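Local coordinates for uncharacterized tRNA/rRNA methyltransferase HI_0380 (Haemophilus influenzae, PDB 3ILK), which probably binds RNA and methylates it with S-adenosyl-L-methionine as the methyl donor, at residues I134-N137 and S142-L145. Sequence-based numbering, arbitrary orientation.
Sequences IPAN and SLNL. With EDO (1,2-ethanediol), chain D; EDO (1,2-ethanediol), chain C.
The loop between strand 130-132 and helix 145-169, part of the probable S-adenosyl-L-methionine site of this SpoU-type methyltransferase, folds back so that Leu143 meets Ile134 and Ala136. Leu143 CG lies 4.2 Å from Ile134 CD1, while its CD2 branch reaches to 4.2 Å from Ala136 CB. Both approaches are between carbons, and no hydrogen bond crosses the segments. Ile134 CG1 sits beside the backbone N (chi1 -58°), anti to the carbonyl carbon, and CD1 is anti to CA (chi2 179°), which carries CD1 to Leu143. In SPOUT methyltransferases the C-terminal part of this domain is threaded through a loop as a trefoil knot that forms the cofactor pocket, and this loop is consistent with that region; Ile134, Ser142 and Leu143 are cofactor-binding positions by similarity. Two 1,2-ethanediol molecules, probably from the crystallisation liquor, lie beside the backbone. One accepts a nearly straight bond from Ile134 N to its O1 (2.8 Å, 171°); the other gives a weak bond from its O2 to Leu143 O (3.1 Å). Asn144, the N-cap of helix 145-169, directs OD1 to Met147 N. Across the dimer interface, Asn137 ND2 donates to Lys29 O of the second subunit, whose Arg26 NH2 bonds to Ser142 O.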
# COMPACT_ATOMS: atom_id res chain seq x y z
N ILE A 134 6.02 -1.52 17.52
CA ILE A 134 5.28 -1.02 16.38
C ILE A 134 5.37 0.50 16.37
O ILE A 134 4.85 1.15 17.31
CB ILE A 134 3.80 -1.45 16.43
CG1 ILE A 134 3.67 -2.99 16.50
CG2 ILE A 134 3.06 -0.90 15.21
CD1 ILE A 134 2.19 -3.54 16.58
N PRO A 135 5.99 1.08 15.33
CA PRO A 135 6.10 2.53 15.28
C PRO A 135 4.69 3.12 15.41
O PRO A 135 3.74 2.65 14.76
CB PRO A 135 6.61 2.79 13.88
CG PRO A 135 7.31 1.52 13.51
CD PRO A 135 6.45 0.46 14.07
N ALA A 136 4.55 4.16 16.22
CA ALA A 136 3.24 4.66 16.54
C ALA A 136 3.35 6.10 16.97
O ALA A 136 4.44 6.61 17.14
CB ALA A 136 2.55 3.76 17.62
N ASN A 137 2.21 6.77 17.08
CA ASN A 137 2.14 8.12 17.64
C ASN A 137 2.85 8.11 19.01
O ASN A 137 2.46 7.35 19.90
CB ASN A 137 0.65 8.49 17.81
CG ASN A 137 0.43 9.90 18.33
OD1 ASN A 137 1.38 10.64 18.66
ND2 ASN A 137 -0.86 10.30 18.41
N SER A 142 -0.38 3.01 22.34
CA SER A 142 -0.84 1.67 22.72
C SER A 142 -1.91 1.09 21.77
O SER A 142 -3.06 1.53 21.73
CB SER A 142 -1.29 1.61 24.18
OG SER A 142 -1.44 0.25 24.59
N LEU A 143 -1.49 0.10 21.00
CA LEU A 143 -2.40 -0.65 20.16
C LEU A 143 -3.14 -1.58 21.11
O LEU A 143 -2.55 -2.13 22.05
CB LEU A 143 -1.60 -1.49 19.17
CG LEU A 143 -0.74 -0.88 18.02
CD1 LEU A 143 -1.63 -0.73 16.81
CD2 LEU A 143 0.00 0.45 18.33
N ASN A 144 -4.44 -1.77 20.91
CA ASN A 144 -4.99 -2.90 21.64
C ASN A 144 -4.53 -4.22 20.95
O ASN A 144 -3.96 -4.22 19.84
CB ASN A 144 -6.48 -2.80 21.81
CG ASN A 144 -7.21 -3.29 20.62
OD1 ASN A 144 -6.60 -3.79 19.66
ND2 ASN A 144 -8.52 -3.21 20.68
N LEU A 145 -4.82 -5.33 21.62
CA LEU A 145 -4.29 -6.62 21.24
C LEU A 145 -4.54 -7.00 19.75
O LEU A 145 -3.61 -7.31 18.99
CB LEU A 145 -4.85 -7.68 22.22
CG LEU A 145 -4.21 -9.07 22.16
CD1 LEU A 145 -2.71 -8.95 22.23
CD2 LEU A 145 -4.71 -9.95 23.32
C1 EDO D . 4.53 -3.10 20.62
O1 EDO D . 4.66 -1.83 19.99
C2 EDO D . 3.40 -3.03 21.64
O2 EDO D . 2.23 -3.68 21.08
C1 EDO C . 0.36 -6.76 22.76
O1 EDO C . 1.13 -6.01 21.80
C2 EDO C . -0.70 -5.86 23.43
O2 EDO C . -0.82 -4.61 22.74